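Local coordinates for protein dehalogenase (PDB 6A41) that probably acts as an oxidoreductase of the short-chain dehydrogenase/reductase type with a Rossmann fold, and is thought to remove halogen from its substrate, at residues M1-K15 against A25-F39. Sequence-based numbering, arbitrary orientation.
Sequences MLLKDRVILITNVEK and ALAQGATVLAHDPSF
Ala25 meets Leu3 CD1 in the last turn of helix 18-27. Gln28 O accepts a hydrogen bond from Leu3 N (2.9 Å), and the extended Gln28 side chain lays OE1 against Leu3 CG and CD1. That oxygen is buried with no polar partner. Gly29, with positive phi, closes a Schellman motif; a side chain here would press on Met1 CB and Lys4 CA. Ala30 CB packs on Ile8 CD1 (3.8 Å). Thr31 to Ala34 then run parallel to Val7 to Ile10, joined by Thr31 N to Arg6 O, Ile8 N to Thr31 O, Leu33 N to Ile8 O and Ile10 N to Leu33 O. This is the first beta-alpha-beta unit of the Rossmann fold. Val32 CG1 touches Ile10 CD1; Leu33 CD1 rests on Val7 CG1 (3.7 Å) on the opposite face. His35 N bonds Ile10 O. Its ring stands 82° from the Asn12 amide, whose ND2 bonds Asn83 O. ND1 accepts a nearly straight hydrogen bond from Asn12 N (3.1 Å), tilted from the ring plane. Asp36 CG is anti to its own N (chi1 -169°); OD1 accepts a hydrogen bond from Glu14 N (3.0 Å), which comes from above the carboxylate plane. OD2 accepts from Ser38 N, an Asx turn, and from Ser38 OG on the opposite face. With an alanine here, Glu14 N and both Ser38 donors would probably lose this acceptor. Phe39 CZ meets Val13 CG1 at 3.6 Å.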
# COMPACT_ATOMS: atom_id res chain seq x y z
N MSE A 1 1.35 24.45 -24.08
CA MSE A 1 2.68 24.33 -23.47
C MSE A 1 2.52 24.09 -21.97
O MSE A 1 2.57 25.06 -21.25
CB MSE A 1 3.39 25.64 -23.87
CG MSE A 1 3.51 25.83 -25.40
SE MSE A 1 4.72 24.34 -26.02
CE MSE A 1 6.08 25.44 -27.02
N LEU A 2 2.40 22.85 -21.49
CA LEU A 2 2.14 22.57 -20.04
C LEU A 2 3.26 23.03 -19.09
O LEU A 2 2.99 23.26 -17.94
CB LEU A 2 1.94 21.09 -19.69
CG LEU A 2 0.60 20.38 -19.98
CD1 LEU A 2 0.38 19.36 -18.84
CD2 LEU A 2 -0.58 21.34 -20.18
N LEU A 3 4.48 23.18 -19.56
CA LEU A 3 5.59 23.57 -18.66
C LEU A 3 6.18 24.93 -19.23
O LEU A 3 7.33 25.24 -19.02
CB LEU A 3 6.65 22.42 -18.67
CG LEU A 3 6.26 21.09 -18.06
CD1 LEU A 3 7.42 20.12 -18.30
CD2 LEU A 3 6.00 21.35 -16.59
N LYS A 4 5.33 25.69 -19.90
CA LYS A 4 5.72 27.01 -20.43
C LYS A 4 6.37 27.79 -19.22
O LYS A 4 5.80 27.82 -18.16
CB LYS A 4 4.43 27.73 -20.92
CG LYS A 4 4.64 29.13 -21.45
CD LYS A 4 5.25 29.06 -22.82
CE LYS A 4 5.54 30.48 -23.37
NZ LYS A 4 6.93 30.45 -23.95
N ASP A 5 7.55 28.31 -19.43
CA ASP A 5 8.24 29.22 -18.50
C ASP A 5 8.58 28.47 -17.20
O ASP A 5 8.48 29.06 -16.13
CB ASP A 5 7.34 30.45 -18.19
CG ASP A 5 7.11 31.36 -19.46
OD1 ASP A 5 7.98 31.51 -20.31
OD2 ASP A 5 6.00 31.86 -19.62
N ARG A 6 8.76 27.13 -17.23
CA ARG A 6 9.21 26.44 -16.01
C ARG A 6 10.66 26.05 -16.21
O ARG A 6 10.96 25.48 -17.26
CB ARG A 6 8.36 25.19 -15.69
CG ARG A 6 6.89 25.47 -15.34
CD ARG A 6 6.79 26.25 -14.02
NE ARG A 6 5.42 26.74 -13.81
CZ ARG A 6 5.00 27.98 -14.04
NH1 ARG A 6 5.81 28.92 -14.52
NH2 ARG A 6 3.73 28.28 -13.83
N VAL A 7 11.49 26.30 -15.23
CA VAL A 7 12.91 25.93 -15.23
C VAL A 7 13.01 24.57 -14.51
O VAL A 7 12.66 24.50 -13.28
CB VAL A 7 13.81 26.99 -14.49
CG1 VAL A 7 15.25 26.54 -14.45
CG2 VAL A 7 13.65 28.35 -15.18
N ILE A 8 13.44 23.55 -15.27
CA ILE A 8 13.53 22.19 -14.76
C ILE A 8 15.00 21.77 -14.73
O ILE A 8 15.63 21.79 -15.78
CB ILE A 8 12.73 21.26 -15.65
CG1 ILE A 8 11.29 21.77 -15.55
CG2 ILE A 8 12.80 19.83 -15.15
CD1 ILE A 8 10.33 20.98 -16.25
N LEU A 9 15.51 21.36 -13.59
CA LEU A 9 16.87 20.85 -13.53
C LEU A 9 16.81 19.34 -13.48
O LEU A 9 16.17 18.78 -12.58
CB LEU A 9 17.44 21.36 -12.19
CG LEU A 9 18.76 20.76 -11.82
CD1 LEU A 9 19.75 21.01 -12.94
CD2 LEU A 9 19.20 21.35 -10.44
N ILE A 10 17.44 18.64 -14.40
CA ILE A 10 17.42 17.21 -14.43
C ILE A 10 18.88 16.74 -14.11
O ILE A 10 19.84 17.22 -14.72
CB ILE A 10 17.07 16.67 -15.80
CG1 ILE A 10 15.70 17.24 -16.32
CG2 ILE A 10 17.01 15.12 -15.79
CD1 ILE A 10 15.39 16.95 -17.78
N THR A 11 19.06 15.89 -13.15
CA THR A 11 20.35 15.36 -12.82
C THR A 11 20.68 14.10 -13.62
O THR A 11 19.85 13.42 -14.18
CB THR A 11 20.47 15.01 -11.32
OG1 THR A 11 19.53 13.99 -10.96
CG2 THR A 11 20.16 16.24 -10.50
N ASN A 12 21.96 13.78 -13.63
CA ASN A 12 22.50 12.57 -14.28
C ASN A 12 21.83 12.30 -15.60
O ASN A 12 21.38 11.16 -15.91
CB ASN A 12 22.41 11.43 -13.29
CG ASN A 12 23.07 11.71 -11.96
OD1 ASN A 12 24.29 11.93 -11.88
ND2 ASN A 12 22.29 11.79 -10.92
N VAL A 13 21.76 13.33 -16.44
CA VAL A 13 20.88 13.29 -17.59
C VAL A 13 21.21 12.24 -18.64
O VAL A 13 20.33 11.84 -19.45
CB VAL A 13 20.77 14.66 -18.27
CG1 VAL A 13 21.93 14.96 -19.19
CG2 VAL A 13 19.47 14.85 -18.99
N GLU A 14 22.45 11.77 -18.64
CA GLU A 14 22.83 10.68 -19.48
C GLU A 14 22.39 9.35 -19.00
O GLU A 14 22.51 8.43 -19.76
CB GLU A 14 24.39 10.67 -19.78
CG GLU A 14 24.84 11.87 -20.55
CD GLU A 14 24.16 11.95 -21.89
OE1 GLU A 14 24.24 11.00 -22.71
OE2 GLU A 14 23.53 12.99 -22.18
N LYS A 15 21.82 9.22 -17.82
CA LYS A 15 21.32 7.94 -17.33
C LYS A 15 19.81 7.93 -17.33
O LYS A 15 19.17 8.99 -17.34
CB LYS A 15 21.72 7.76 -15.87
CG LYS A 15 23.21 7.46 -15.76
CD LYS A 15 23.62 7.51 -14.32
CE LYS A 15 23.74 6.16 -13.68
NZ LYS A 15 24.69 5.22 -14.31
N ALA A 25 9.99 17.63 -21.77
CA ALA A 25 9.94 18.92 -21.10
C ALA A 25 10.09 20.04 -22.16
O ALA A 25 9.39 21.04 -22.17
CB ALA A 25 11.04 18.99 -20.09
N LEU A 26 11.01 19.84 -23.12
CA LEU A 26 11.26 20.86 -24.16
C LEU A 26 10.05 21.00 -25.06
O LEU A 26 9.65 22.07 -25.42
CB LEU A 26 12.55 20.52 -24.92
CG LEU A 26 13.89 20.70 -24.30
CD1 LEU A 26 14.93 20.21 -25.28
CD2 LEU A 26 14.15 22.14 -23.97
N ALA A 27 9.41 19.88 -25.38
CA ALA A 27 8.21 19.85 -26.25
C ALA A 27 7.08 20.50 -25.53
O ALA A 27 6.19 21.05 -26.14
CB ALA A 27 7.83 18.38 -26.58
N GLN A 28 7.08 20.47 -24.21
CA GLN A 28 6.01 21.12 -23.42
C GLN A 28 6.40 22.54 -22.99
O GLN A 28 5.74 23.17 -22.13
CB GLN A 28 5.68 20.27 -22.21
CG GLN A 28 5.02 18.91 -22.54
CD GLN A 28 4.51 18.16 -21.27
OE1 GLN A 28 4.63 18.67 -20.14
NE2 GLN A 28 3.98 16.89 -21.44
N GLY A 29 7.48 23.08 -23.58
CA GLY A 29 7.82 24.46 -23.35
C GLY A 29 8.79 24.79 -22.23
O GLY A 29 9.05 26.02 -21.99
N ALA A 30 9.30 23.79 -21.49
CA ALA A 30 10.22 24.08 -20.42
C ALA A 30 11.58 24.65 -20.83
O ALA A 30 12.05 24.39 -21.94
CB ALA A 30 10.44 22.84 -19.52
N THR A 31 12.21 25.33 -19.87
CA THR A 31 13.66 25.63 -19.92
C THR A 31 14.36 24.49 -19.12
O THR A 31 14.18 24.38 -17.91
CB THR A 31 13.94 26.97 -19.25
OG1 THR A 31 13.16 27.95 -19.91
CG2 THR A 31 15.44 27.37 -19.21
N VAL A 32 15.18 23.72 -19.77
CA VAL A 32 15.80 22.60 -19.17
C VAL A 32 17.28 22.92 -18.92
O VAL A 32 18.01 23.34 -19.82
CB VAL A 32 15.67 21.36 -20.08
CG1 VAL A 32 16.47 20.21 -19.52
CG2 VAL A 32 14.18 21.01 -20.27
N LEU A 33 17.70 22.68 -17.69
CA LEU A 33 19.04 22.69 -17.22
C LEU A 33 19.44 21.27 -16.84
O LEU A 33 18.68 20.57 -16.16
CB LEU A 33 19.14 23.51 -15.95
CG LEU A 33 18.62 24.92 -16.01
CD1 LEU A 33 18.85 25.62 -14.72
CD2 LEU A 33 19.14 25.67 -17.26
N ALA A 34 20.58 20.83 -17.29
CA ALA A 34 20.95 19.43 -17.12
C ALA A 34 22.31 19.34 -16.48
O ALA A 34 23.26 19.97 -16.98
CB ALA A 34 20.97 18.70 -18.47
N HIS A 35 22.40 18.49 -15.49
CA HIS A 35 23.65 18.02 -14.87
C HIS A 35 24.03 16.63 -15.40
O HIS A 35 23.15 15.81 -15.70
CB HIS A 35 23.50 17.98 -13.36
CG HIS A 35 24.44 17.02 -12.69
ND1 HIS A 35 24.08 15.71 -12.46
CD2 HIS A 35 25.72 17.15 -12.23
CE1 HIS A 35 25.11 15.07 -11.93
NE2 HIS A 35 26.12 15.91 -11.78
N ASP A 36 25.32 16.38 -15.53
CA ASP A 36 25.81 15.04 -15.71
C ASP A 36 27.29 15.02 -15.28
O ASP A 36 28.02 15.95 -15.57
CB ASP A 36 25.61 14.53 -17.17
CG ASP A 36 25.87 13.02 -17.32
OD1 ASP A 36 24.90 12.23 -17.00
OD2 ASP A 36 27.07 12.63 -17.70
N PRO A 37 27.76 13.89 -14.70
CA PRO A 37 29.19 13.81 -14.45
C PRO A 37 30.06 13.98 -15.64
O PRO A 37 31.20 14.32 -15.50
CB PRO A 37 29.41 12.37 -13.96
CG PRO A 37 28.11 12.03 -13.43
CD PRO A 37 27.07 12.68 -14.26
N SER A 38 29.57 13.75 -16.83
CA SER A 38 30.37 13.95 -18.03
C SER A 38 30.46 15.38 -18.50
O SER A 38 31.32 15.68 -19.27
CB SER A 38 29.87 13.11 -19.17
OG SER A 38 28.66 13.53 -19.73
N PHE A 39 29.60 16.25 -18.00
CA PHE A 39 29.50 17.61 -18.44
C PHE A 39 30.66 18.57 -17.98
O PHE A 39 30.62 19.75 -18.33
CB PHE A 39 28.13 18.22 -18.11
CG PHE A 39 26.98 17.64 -18.88
CD1 PHE A 39 27.15 16.72 -19.91
CD2 PHE A 39 25.71 18.00 -18.59
CE1 PHE A 39 26.12 16.23 -20.63
CE2 PHE A 39 24.66 17.45 -19.29
CZ PHE A 39 24.86 16.63 -20.33
O HOH W 1 10.33 27.86 -20.57